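Side-chain contacts in enoyl-CoA hydratase (Mycobacterium tuberculosis, PDB 5KJP), which probably catalyses the reversible hydration of 2-enoyl-CoA thioesters in fatty acid metabolism, as a member of the crotonase superfamily: residues V17-R22 and L26-N31; A42-L47 and V87-R92; G149-L154 and E165-G170; N207-V212 and S244-E249. All blocks are in the same frame, centred on the assembly; numbering follows the deposited sequence.

Overall arrangement
The four contacts follow one another along the chain. Contact 1 pairs two strands at the edge of the main sheet. It is partly buried and is held by backbone hydrogen bonds. Contact 2 is buried and ties helix 41-56 to the region around strand 88-89 through one serine hydroxyl. Contacts 1 and 2 touch, because helix 41-56 packs against strand 25-30. Contact 3 is buried and purely apolar, between two helices that another subunit covers. Contact 4 is partly buried and joins the N-terminal ends of two helices near the C-terminus by side-chain packing and a bridging water. Contacts 3 and 4 lie farthest apart, their centres about 37 Å from each other.

Contact 1 of 4, residues V17-R22 and L26-N31; sequences VLVEQR and LIITIN
Leu18 and Thr29 form a hydrogen-bonded antiparallel pair, and each satisfies the backbone N and O of the other. Leu18 N reaches Thr29 O at 2.7 Å, and Thr29 N returns to Leu18 O. Glu20 and Ile27 repeat the pattern: Ile27 N donates to Glu20 O at 2.7 Å, and Glu20 N donates to Ile27 O. All four bonds are nearly straight. Val17 CA makes a CA-H...O contact with Thr29 O (3.4 Å).

Val17, Val19, Leu26 and Ile28 share one face of the sheet. Val17 CG1 lies beside Ile28 CG2 at 3.6 Å. Val19 CG1 meets Leu26 CD1 at 3.4 Å, a tight carbon pair. Helix 41-56 touches this face through Gln53, Ala50 and Met51.

On the face of Glu20 and Ile27, the guanidinium of Arg22 forms a side-on salt bridge with Glu20. Its NE lies 2.8 Å from Glu20 OE2, well above the carboxylate plane, and NH1 bonds OE1. Ile27 CD1 sits over one face of the guanidinium, 3.4 Å from Arg22 NE. Ile27 CG1 is anti to its carbonyl carbon (chi1 -54°), and the extended chain beyond carries CD1 there. Leu18 CD1 packs on the amide of Asn31, whose ND2 donates to Glu14 and Pro15. Leu26, Ile28 and Ile30 bond onward to strand 62-67. This is a beta hairpin at the edge of the crotonase-fold sheet.

Contact 2 of 4, residues A42-L47 and V87-R92; sequences AVSRGL and VVVEGR
This is a buried side-chain-to-backbone hydrogen bond in the crotonase fold, between helix 41-56 and the chain entering the small hairpin of strands 88-89 and 93-94. Ser44 lies near the start of the helix. Its partner Val87 directly precedes the weakly bonded first strand. Thirty-nine residues lie between the two segments.

Ser44 OG donates to Val87 O at 2.7 Å. The hydroxyl lies in the carbonyl plane, and the C=O...OG angle is 157°. The Ser44 side chain sets out toward segment 87-92. With OG anti to the backbone N (chi1 -177°), the hydroxyl extends out from the helix to meet the carbonyl. Ser44 CB follows it to 3.2 Å from Val87 O. Val89 CG2 packs beside the hydroxyl, 3.8 Å from Ser44 OG. Val87 itself packs on Met76.

The helix face bearing Val43 and Leu47 meets strand 25-30 instead. Arg45 and Arg92 belong to separate salt bridges, with Asp49 and Asp52, both on the same helix.

Ser44 OG also accepts from Gly95 N. One hydroxyl therefore serves a carbonyl and an amide at once, which satisfies two backbone groups in a buried place and links the 87-95 region to the helix.

Contact 3 of 4, residues G149-L154 and E165-G170; sequences GGLLRL and ELALTG
Two helical segments come closest at Leu151 and Ala167, whose CA atoms are 7.3 Å apart. They belong to helices 150-157 and 160-169, consecutive helices of the crotonase fold, joined by a short turn. Gly149 is the N-cap of the first helix, and its O accepts from Arg153 N at 2.8 Å. The second helix ends at Thr169; Gly170, the next residue, leaves helical geometry with positive phi (76°). Gly170 N still bonds back to Leu166 O at 2.9 Å.

No hydrogen bond crosses between the segments. The contact is made by apolar side chains alone, and all four of them are buried. Leu151 CD2 touches the methyl of Ala167, with CD2 and CB 3.7 Å apart. Leu151 CG is anti to its carbonyl carbon (chi1 -59°), and from there the CD2 branch turns to the second helix. One turn on, Leu154 points toward the same helix. Its CD2 meets Leu166 CD1 at 4.2 Å, a looser methyl contact. Leu154 also packs on Leu122 of helix 116-123, and Leu166 on Ile158 in the turn.

A second subunit closes over this pair. Thr215 of that subunit packs on both Leu151 and Ala167, and Asn207 of the same subunit donates to Leu168 O. The helix pair thus forms part of the subunit interface.

At the end of the second helix, Thr169 OG1 donates to Glu165 O at 2.7 Å. Thr169 N bonds the same oxygen from the opposite face of its carbonyl plane.

Contact 4 of 4, residues N207-V212 and S244-E249; sequences NGPLAV and SNDAKE
Two helix N-termini meet here in the C-terminal region. Gly208 is the N-cap of helix 209-221, and Ser244 is the N-cap of helix 245-255. Leu210 CD1 touches Ser244 CB at 3.7 Å. Asp246 points toward the first helix, and its OD2 lies 3.7 Å from both CG and CD of Pro209. The proline ring and the aspartate cross at about a right angle.

A water bridges the two helix starts, among the C-terminal helices of this crotonase-family chain. It accepts from Leu210 N at 2.9 Å and donates to Asp246 OD2 at 2.7 Å. The water satisfies Leu210 N, and the Asp246 carboxylate in turn accepts from the water.

Ser244 caps its helix: its OG accepts from Ala247 N at 3.2 Å, a rather long, bent bond (141°). The torsion places OG between the backbone N and the carbonyl carbon (chi1 63°), near the first turn. The same hydroxyl bonds Val241 O in the preceding helix.

Asp246 is also held by the C-terminal tail. Its OD1 accepts from Thr263 N and its OD2 from Gly264 N, while Trp262 packs on both Asp246 and Pro209. Just before the first helix, Asn207 ND2 donates to Leu168 O of a third subunit.

Contact 1 of 4, residues V17-R22 and L26-N31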
loop_
_atom_site.group_PDB
_atom_site.type_symbol
_atom_site.label_atom_id
_atom_site.label_comp_id
_atom_site.label_asym_id
_atom_site.label_seq_id
_atom_site.Cartn_x
_atom_site.Cartn_y
_atom_site.Cartn_z
ATOM N N VAL A 17 17.352 29.337 6.110
ATOM C CA VAL A 17 17.036 28.116 6.842
ATOM C C VAL A 17 17.594 28.246 8.255
ATOM O O VAL A 17 18.795 28.446 8.442
ATOM C CB VAL A 17 17.609 26.848 6.171
ATOM C CG1 VAL A 17 17.344 25.623 7.040
ATOM C CG2 VAL A 17 16.998 26.655 4.788
ATOM N N LEU A 18 16.718 28.157 9.249
ATOM C CA LEU A 18 17.149 28.255 10.635
ATOM C C LEU A 18 17.283 26.864 11.226
ATOM O O LEU A 18 16.512 25.960 10.890
ATOM C CB LEU A 18 16.164 29.088 11.453
ATOM C CG LEU A 18 15.932 30.507 10.947
ATOM C CD1 LEU A 18 14.726 31.107 11.644
ATOM C CD2 LEU A 18 17.177 31.351 11.184
ATOM N N VAL A 19 18.265 26.697 12.104
ATOM C CA VAL A 19 18.511 25.409 12.734
ATOM C C VAL A 19 18.704 25.587 14.234
ATOM O O VAL A 19 19.497 26.423 14.670
ATOM C CB VAL A 19 19.746 24.713 12.118
ATOM C CG1 VAL A 19 20.084 23.477 12.878
ATOM C CG2 VAL A 19 19.486 24.359 10.656
ATOM N N GLU A 20 17.968 24.807 15.018
ATOM C CA GLU A 20 18.097 24.828 16.467
ATOM C C GLU A 20 18.183 23.418 17.020
ATOM O O GLU A 20 17.373 22.560 16.677
ATOM C CB GLU A 20 16.917 25.555 17.110
ATOM C CG GLU A 20 17.013 25.633 18.626
ATOM C CD GLU A 20 15.694 25.992 19.285
ATOM O OE1 GLU A 20 14.776 26.459 18.575
ATOM O OE2 GLU A 20 15.580 25.808 20.517
ATOM N N GLN A 21 19.167 23.177 17.877
ATOM C CA GLN A 21 19.264 21.895 18.565
ATOM C C GLN A 21 18.579 21.959 19.926
ATOM O O GLN A 21 18.880 22.832 20.744
ATOM C CB GLN A 21 20.724 21.479 18.738
ATOM C CG GLN A 21 20.907 20.250 19.618
ATOM C CD GLN A 21 22.309 19.677 19.541
ATOM O OE1 GLN A 21 23.200 20.267 18.925
ATOM N NE2 GLN A 21 22.513 18.522 20.168
ATOM N N ARG A 22 17.645 21.041 20.155
ATOM C CA ARG A 22 17.046 20.861 21.470
ATOM C C ARG A 22 17.323 19.440 21.912
ATOM O O ARG A 22 16.698 18.500 21.418
ATOM C CB ARG A 22 15.544 21.140 21.449
ATOM C CG ARG A 22 15.206 22.561 21.046
ATOM C CD ARG A 22 13.755 22.914 21.323
ATOM N NE ARG A 22 13.368 24.124 20.600
ATOM C CZ ARG A 22 12.115 24.545 20.459
ATOM N NH1 ARG A 22 11.862 25.656 19.780
ATOM N NH2 ARG A 22 11.118 23.857 20.994
ATOM N N LEU A 26 17.094 17.940 16.151
ATOM C CA LEU A 26 17.450 19.087 15.331
ATOM C C LEU A 26 16.198 19.688 14.701
ATOM O O LEU A 26 15.535 19.044 13.890
ATOM C CB LEU A 26 18.454 18.693 14.246
ATOM C CG LEU A 26 19.152 19.904 13.606
ATOM C CD1 LEU A 26 20.096 20.557 14.623
ATOM C CD2 LEU A 26 19.884 19.539 12.313
ATOM N N ILE A 27 15.868 20.920 15.073
ATOM C CA ILE A 27 14.709 21.590 14.478
ATOM C C ILE A 27 15.145 22.513 13.342
ATOM O O ILE A 27 15.904 23.467 13.547
ATOM C CB ILE A 27 13.920 22.393 15.519
ATOM C CG1 ILE A 27 13.547 21.490 16.701
ATOM C CG2 ILE A 27 12.674 23.017 14.881
ATOM C CD1 ILE A 27 12.845 22.224 17.810
ATOM N N ILE A 28 14.653 22.208 12.147
ATOM C CA ILE A 28 15.031 22.902 10.920
ATOM C C ILE A 28 13.839 23.701 10.414
ATOM O O ILE A 28 12.774 23.137 10.144
ATOM C CB ILE A 28 15.480 21.909 9.825
ATOM C CG1 ILE A 28 16.522 20.929 10.382
ATOM C CG2 ILE A 28 16.004 22.656 8.597
ATOM C CD1 ILE A 28 16.646 19.641 9.579
ATOM N N THR A 29 14.015 25.012 10.289
ATOM C CA THR A 29 12.915 25.883 9.900
ATOM C C THR A 29 13.224 26.653 8.628
ATOM O O THR A 29 14.165 27.453 8.591
ATOM C CB THR A 29 12.589 26.883 11.025
ATOM O OG1 THR A 29 12.288 26.157 12.223
ATOM C CG2 THR A 29 11.401 27.756 10.645
ATOM N N ILE A 30 12.441 26.414 7.577
ATOM C CA ILE A 30 12.565 27.235 6.384
ATOM C C ILE A 30 12.078 28.635 6.733
ATOM O O ILE A 30 10.986 28.810 7.289
ATOM C CB ILE A 30 11.781 26.667 5.184
ATOM C CG1 ILE A 30 12.227 25.230 4.891
ATOM C CG2 ILE A 30 11.986 27.556 3.961
ATOM C CD1 ILE A 30 11.288 24.475 3.938
ATOM N N ASN A 31 12.905 29.626 6.420
ATOM C CA ASN A 31 12.704 30.982 6.906
ATOM C C ASN A 31 12.608 31.982 5.752
ATOM O O ASN A 31 13.425 32.895 5.634
ATOM C CB ASN A 31 13.842 31.365 7.865
ATOM C CG ASN A 31 13.620 32.708 8.549
ATOM O OD1 ASN A 31 12.486 33.102 8.828
ATOM N ND2 ASN A 31 14.709 33.423 8.811
#

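Contact 2 of 4, residues A42-L47 and V87-R92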
loop_
_atom_site.group_PDB
_atom_site.type_symbol
_atom_site.label_atom_id
_atom_site.label_comp_id
_atom_site.label_asym_id
_atom_site.label_seq_id
_atom_site.Cartn_x
_atom_site.Cartn_y
_atom_site.Cartn_z
ATOM N N ALA A 42 19.422 29.145 -1.757
ATOM C CA ALA A 42 19.799 29.281 -0.349
ATOM C C ALA A 42 19.094 28.242 0.528
ATOM O O ALA A 42 19.721 27.603 1.381
ATOM C CB ALA A 42 19.494 30.690 0.148
ATOM N N VAL A 43 17.792 28.072 0.317
ATOM C CA VAL A 43 17.033 27.103 1.100
ATOM C C VAL A 43 17.463 25.677 0.768
ATOM O O VAL A 43 17.605 24.845 1.660
ATOM C CB VAL A 43 15.515 27.240 0.872
ATOM C CG1 VAL A 43 14.774 26.085 1.533
ATOM C CG2 VAL A 43 15.015 28.568 1.423
ATOM N N SER A 44 17.676 25.401 -0.515
ATOM C CA SER A 44 18.115 24.074 -0.933
ATOM C C SER A 44 19.429 23.697 -0.246
ATOM O O SER A 44 19.548 22.618 0.340
ATOM C CB SER A 44 18.273 24.016 -2.455
ATOM O OG SER A 44 18.636 22.711 -2.864
ATOM N N ARG A 45 20.409 24.598 -0.312
ATOM C CA ARG A 45 21.695 24.381 0.350
ATOM C C ARG A 45 21.548 24.276 1.863
ATOM O O ARG A 45 22.184 23.433 2.499
ATOM C CB ARG A 45 22.676 25.506 0.014
ATOM C CG ARG A 45 24.049 25.326 0.652
ATOM C CD ARG A 45 24.734 24.064 0.138
ATOM N NE ARG A 45 25.924 23.708 0.909
ATOM C CZ ARG A 45 27.129 24.240 0.726
ATOM N NH1 ARG A 45 27.318 25.161 -0.210
ATOM N NH2 ARG A 45 28.150 23.850 1.479
ATOM N N GLY A 46 20.716 25.143 2.433
ATOM C CA GLY A 46 20.484 25.158 3.869
ATOM C C GLY A 46 19.906 23.848 4.372
ATOM O O GLY A 46 20.315 23.337 5.418
ATOM N N LEU A 47 18.955 23.301 3.620
ATOM C CA LEU A 47 18.358 22.009 3.951
ATOM C C LEU A 47 19.389 20.886 3.880
ATOM O O LEU A 47 19.428 20.018 4.753
ATOM C CB LEU A 47 17.181 21.706 3.016
ATOM C CG LEU A 47 15.950 22.593 3.222
ATOM C CD1 LEU A 47 14.877 22.318 2.169
ATOM C CD2 LEU A 47 15.396 22.394 4.626
ATOM N N VAL A 87 18.901 25.455 -7.712
ATOM C CA VAL A 87 17.929 25.003 -6.727
ATOM C C VAL A 87 17.913 23.486 -6.609
ATOM O O VAL A 87 17.997 22.941 -5.507
ATOM C CB VAL A 87 16.512 25.491 -7.071
ATOM C CG1 VAL A 87 15.558 25.158 -5.932
ATOM C CG2 VAL A 87 16.520 26.984 -7.338
ATOM N N VAL A 88 17.792 22.801 -7.741
ATOM C CA VAL A 88 17.811 21.343 -7.735
ATOM C C VAL A 88 19.251 20.873 -7.870
ATOM O O VAL A 88 19.812 20.858 -8.965
ATOM C CB VAL A 88 16.953 20.742 -8.861
ATOM C CG1 VAL A 88 16.957 19.220 -8.772
ATOM C CG2 VAL A 88 15.525 21.274 -8.781
ATOM N N VAL A 89 19.846 20.500 -6.745
ATOM C CA VAL A 89 21.273 20.208 -6.697
ATOM C C VAL A 89 21.579 18.749 -7.031
ATOM O O VAL A 89 20.985 17.832 -6.462
ATOM C CB VAL A 89 21.848 20.544 -5.310
ATOM C CG1 VAL A 89 23.308 20.119 -5.212
ATOM C CG2 VAL A 89 21.683 22.032 -5.026
ATOM N N GLU A 90 22.509 18.545 -7.959
ATOM C CA GLU A 90 22.944 17.207 -8.349
ATOM C C GLU A 90 23.344 16.376 -7.128
ATOM O O GLU A 90 24.144 16.815 -6.301
ATOM C CB GLU A 90 24.110 17.301 -9.338
ATOM C CG GLU A 90 24.104 16.243 -10.426
ATOM C CD GLU A 90 24.587 14.894 -9.935
ATOM O OE1 GLU A 90 25.805 14.752 -9.689
ATOM O OE2 GLU A 90 23.748 13.977 -9.792
ATOM N N GLY A 91 22.758 15.190 -7.002
ATOM C CA GLY A 91 23.072 14.304 -5.895
ATOM C C GLY A 91 22.200 14.501 -4.667
ATOM O O GLY A 91 22.234 13.692 -3.745
ATOM N N ARG A 92 21.413 15.570 -4.646
ATOM C CA ARG A 92 20.615 15.889 -3.464
ATOM C C ARG A 92 19.168 16.217 -3.808
ATOM O O ARG A 92 18.269 15.987 -3.001
ATOM C CB ARG A 92 21.229 17.065 -2.702
ATOM C CG ARG A 92 22.603 16.797 -2.103
ATOM C CD ARG A 92 23.131 18.052 -1.423
ATOM N NE ARG A 92 24.461 17.878 -0.837
ATOM C CZ ARG A 92 24.695 17.329 0.353
ATOM N NH1 ARG A 92 23.691 16.879 1.097
ATOM N NH2 ARG A 92 25.941 17.226 0.799
#

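Contact 3 of 4, residues G149-L154 and E165-G170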
loop_
_atom_site.group_PDB
_atom_site.type_symbol
_atom_site.label_atom_id
_atom_site.label_comp_id
_atom_site.label_asym_id
_atom_site.label_seq_id
_atom_site.Cartn_x
_atom_site.Cartn_y
_atom_site.Cartn_z
ATOM N N GLY A 149 10.284 13.437 -6.615
ATOM C CA GLY A 149 9.970 12.274 -5.801
ATOM C C GLY A 149 8.494 12.129 -5.493
ATOM O O GLY A 149 8.064 11.105 -4.959
ATOM N N GLY A 150 7.712 13.150 -5.829
ATOM C CA GLY A 150 6.276 13.115 -5.603
ATOM C C GLY A 150 5.618 11.902 -6.236
ATOM O O GLY A 150 4.857 11.186 -5.587
ATOM N N LEU A 151 5.926 11.657 -7.505
ATOM C CA LEU A 151 5.314 10.545 -8.221
ATOM C C LEU A 151 5.895 9.206 -7.783
ATOM O O LEU A 151 5.243 8.175 -7.910
ATOM C CB LEU A 151 5.490 10.718 -9.722
ATOM C CG LEU A 151 4.891 11.990 -10.312
ATOM C CD1 LEU A 151 4.927 11.882 -11.823
ATOM C CD2 LEU A 151 3.463 12.194 -9.791
ATOM N N LEU A 152 7.124 9.226 -7.276
ATOM C CA LEU A 152 7.793 7.999 -6.864
ATOM C C LEU A 152 7.403 7.580 -5.451
ATOM O O LEU A 152 7.460 6.399 -5.113
ATOM C CB LEU A 152 9.314 8.162 -6.948
ATOM C CG LEU A 152 9.870 8.535 -8.319
ATOM C CD1 LEU A 152 11.379 8.748 -8.246
ATOM C CD2 LEU A 152 9.510 7.475 -9.365
ATOM N N ARG A 153 7.006 8.543 -4.626
ATOM C CA ARG A 153 6.742 8.248 -3.221
ATOM C C ARG A 153 5.264 8.303 -2.823
ATOM O O ARG A 153 4.823 7.495 -2.008
ATOM C CB ARG A 153 7.549 9.199 -2.335
ATOM C CG ARG A 153 9.048 8.928 -2.406
ATOM C CD ARG A 153 9.880 9.979 -1.675
ATOM N NE ARG A 153 11.293 9.597 -1.700
ATOM C CZ ARG A 153 12.292 10.413 -2.018
ATOM N NH1 ARG A 153 12.049 11.675 -2.338
ATOM N NH2 ARG A 153 13.542 9.958 -2.015
ATOM N N LEU A 154 4.500 9.242 -3.379
ATOM C CA LEU A 154 3.091 9.350 -3.000
ATOM C C LEU A 154 2.304 8.043 -3.185
ATOM O O LEU A 154 1.558 7.669 -2.282
ATOM C CB LEU A 154 2.398 10.482 -3.764
ATOM C CG LEU A 154 1.023 10.871 -3.211
ATOM C CD1 LEU A 154 1.108 11.269 -1.740
ATOM C CD2 LEU A 154 0.425 12.002 -4.045
ATOM N N GLU A 165 -4.966 10.004 -8.715
ATOM C CA GLU A 165 -5.958 11.070 -8.837
ATOM C C GLU A 165 -5.343 12.429 -8.530
ATOM O O GLU A 165 -5.514 13.395 -9.288
ATOM C CB GLU A 165 -7.140 10.817 -7.900
ATOM C CG GLU A 165 -8.119 11.974 -7.832
ATOM C CD GLU A 165 -9.140 11.821 -6.713
ATOM O OE1 GLU A 165 -9.222 10.731 -6.101
ATOM O OE2 GLU A 165 -9.859 12.805 -6.440
ATOM N N LEU A 166 -4.612 12.501 -7.423
ATOM C CA LEU A 166 -3.981 13.754 -7.028
ATOM C C LEU A 166 -2.950 14.203 -8.061
ATOM O O LEU A 166 -2.839 15.393 -8.369
ATOM C CB LEU A 166 -3.337 13.603 -5.651
ATOM C CG LEU A 166 -4.344 13.412 -4.516
ATOM C CD1 LEU A 166 -3.625 12.997 -3.229
ATOM C CD2 LEU A 166 -5.170 14.687 -4.296
ATOM N N ALA A 167 -2.210 13.248 -8.610
ATOM C CA ALA A 167 -1.169 13.569 -9.577
ATOM C C ALA A 167 -1.750 14.054 -10.916
ATOM O O ALA A 167 -1.194 14.956 -11.553
ATOM C CB ALA A 167 -0.262 12.355 -9.793
ATOM N N LEU A 168 -2.869 13.470 -11.338
ATOM C CA LEU A 168 -3.452 13.810 -12.640
ATOM C C LEU A 168 -4.325 15.062 -12.588
ATOM O O LEU A 168 -4.459 15.774 -13.584
ATOM C CB LEU A 168 -4.278 12.638 -13.183
ATOM C CG LEU A 168 -3.511 11.344 -13.471
ATOM C CD1 LEU A 168 -4.401 10.329 -14.174
ATOM C CD2 LEU A 168 -2.257 11.628 -14.288
ATOM N N THR A 169 -4.940 15.315 -11.434
ATOM C CA THR A 169 -5.815 16.474 -11.287
ATOM C C THR A 169 -5.076 17.699 -10.766
ATOM O O THR A 169 -5.426 18.830 -11.109
ATOM C CB THR A 169 -6.984 16.203 -10.323
ATOM O OG1 THR A 169 -6.470 15.934 -9.012
ATOM C CG2 THR A 169 -7.855 15.029 -10.810
ATOM N N GLY A 170 -4.073 17.469 -9.919
ATOM C CA GLY A 170 -3.386 18.551 -9.226
ATOM C C GLY A 170 -4.193 19.124 -8.068
ATOM O O GLY A 170 -3.884 20.211 -7.572
#

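Contact 4 of 4, residues N207-V212 and S244-E249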
loop_
_atom_site.group_PDB
_atom_site.type_symbol
_atom_site.label_atom_id
_atom_site.label_comp_id
_atom_site.label_asym_id
_atom_site.label_seq_id
_atom_site.Cartn_x
_atom_site.Cartn_y
_atom_site.Cartn_z
ATOM N N ASN A 207 14.426 5.933 22.308
ATOM C CA ASN A 207 14.698 4.549 21.946
ATOM C C ASN A 207 16.144 4.384 21.485
ATOM O O ASN A 207 16.841 5.372 21.274
ATOM C CB ASN A 207 13.701 4.091 20.879
ATOM C CG ASN A 207 12.283 4.011 21.429
ATOM O OD1 ASN A 207 12.092 3.846 22.632
ATOM N ND2 ASN A 207 11.286 4.145 20.557
ATOM N N GLY A 208 16.605 3.142 21.358
ATOM C CA GLY A 208 18.008 2.888 21.056
ATOM C C GLY A 208 18.405 3.458 19.707
ATOM O O GLY A 208 17.836 3.073 18.687
ATOM N N PRO A 209 19.381 4.383 19.691
ATOM C CA PRO A 209 19.726 5.091 18.448
ATOM C C PRO A 209 20.192 4.156 17.321
ATOM O O PRO A 209 19.794 4.349 16.172
ATOM C CB PRO A 209 20.851 6.042 18.884
ATOM C CG PRO A 209 21.380 5.467 20.165
ATOM C CD PRO A 209 20.192 4.838 20.832
ATOM N N LEU A 210 21.006 3.154 17.634
ATOM C CA LEU A 210 21.421 2.200 16.604
ATOM C C LEU A 210 20.235 1.387 16.096
ATOM O O LEU A 210 20.136 1.092 14.907
ATOM C CB LEU A 210 22.505 1.259 17.135
ATOM C CG LEU A 210 23.784 1.940 17.621
ATOM C CD1 LEU A 210 24.703 0.929 18.301
ATOM C CD2 LEU A 210 24.490 2.645 16.459
ATOM N N ALA A 211 19.342 1.023 17.009
ATOM C CA ALA A 211 18.180 0.218 16.655
ATOM C C ALA A 211 17.197 1.033 15.817
ATOM O O ALA A 211 16.626 0.528 14.855
ATOM C CB ALA A 211 17.502 -0.326 17.912
ATOM N N VAL A 212 17.020 2.300 16.179
ATOM C CA VAL A 212 16.144 3.196 15.427
ATOM C C VAL A 212 16.654 3.390 13.996
ATOM O O VAL A 212 15.889 3.277 13.031
ATOM C CB VAL A 212 16.017 4.564 16.142
ATOM C CG1 VAL A 212 15.467 5.625 15.201
ATOM C CG2 VAL A 212 15.141 4.432 17.397
ATOM N N SER A 244 25.652 -4.828 19.873
ATOM C CA SER A 244 26.069 -3.503 20.325
ATOM C C SER A 244 26.066 -3.386 21.845
ATOM O O SER A 244 25.408 -4.163 22.538
ATOM C CB SER A 244 25.158 -2.425 19.729
ATOM O OG SER A 244 23.819 -2.587 20.177
ATOM N N ASN A 245 26.798 -2.402 22.356
ATOM C CA ASN A 245 26.717 -2.062 23.769
ATOM C C ASN A 245 25.298 -1.679 24.186
ATOM O O ASN A 245 24.861 -1.986 25.298
ATOM C CB ASN A 245 27.682 -0.922 24.095
ATOM C CG ASN A 245 29.131 -1.349 24.000
ATOM O OD1 ASN A 245 29.495 -2.440 24.435
ATOM N ND2 ASN A 245 29.963 -0.495 23.420
ATOM N N ASP A 246 24.576 -1.019 23.287
ATOM C CA ASP A 246 23.231 -0.560 23.601
ATOM C C ASP A 246 22.265 -1.727 23.759
ATOM O O ASP A 246 21.292 -1.634 24.516
ATOM C CB ASP A 246 22.724 0.411 22.529
ATOM C CG ASP A 246 23.201 1.839 22.761
ATOM O OD1 ASP A 246 23.746 2.127 23.855
ATOM O OD2 ASP A 246 23.028 2.677 21.850
ATOM N N ALA A 247 22.526 -2.821 23.050
ATOM C CA ALA A 247 21.690 -4.010 23.178
ATOM C C ALA A 247 21.816 -4.569 24.592
ATOM O O ALA A 247 20.829 -5.001 25.193
ATOM C CB ALA A 247 22.073 -5.068 22.136
ATOM N N LYS A 248 23.034 -4.546 25.125
ATOM C CA LYS A 248 23.272 -4.997 26.493
ATOM C C LYS A 248 22.591 -4.060 27.485
ATOM O O LYS A 248 21.895 -4.501 28.396
ATOM C CB LYS A 248 24.774 -5.082 26.783
ATOM C CG LYS A 248 25.111 -5.405 28.227
ATOM C CD LYS A 248 26.619 -5.504 28.413
ATOM C CE LYS A 248 26.982 -5.700 29.871
ATOM N NZ LYS A 248 28.460 -5.854 30.031
ATOM N N GLU A 249 22.801 -2.761 27.294
ATOM C CA GLU A 249 22.241 -1.745 28.174
ATOM C C GLU A 249 20.712 -1.788 28.172
ATOM O O GLU A 249 20.077 -1.618 29.212
ATOM C CB GLU A 249 22.742 -0.357 27.756
ATOM C CG GLU A 249 22.048 0.819 28.424
ATOM C CD GLU A 249 22.310 0.909 29.918
ATOM O OE1 GLU A 249 23.192 0.186 30.432
ATOM O OE2 GLU A 249 21.623 1.712 30.582
HETATM O O HOH W 1 21.113 1.735 20.134
#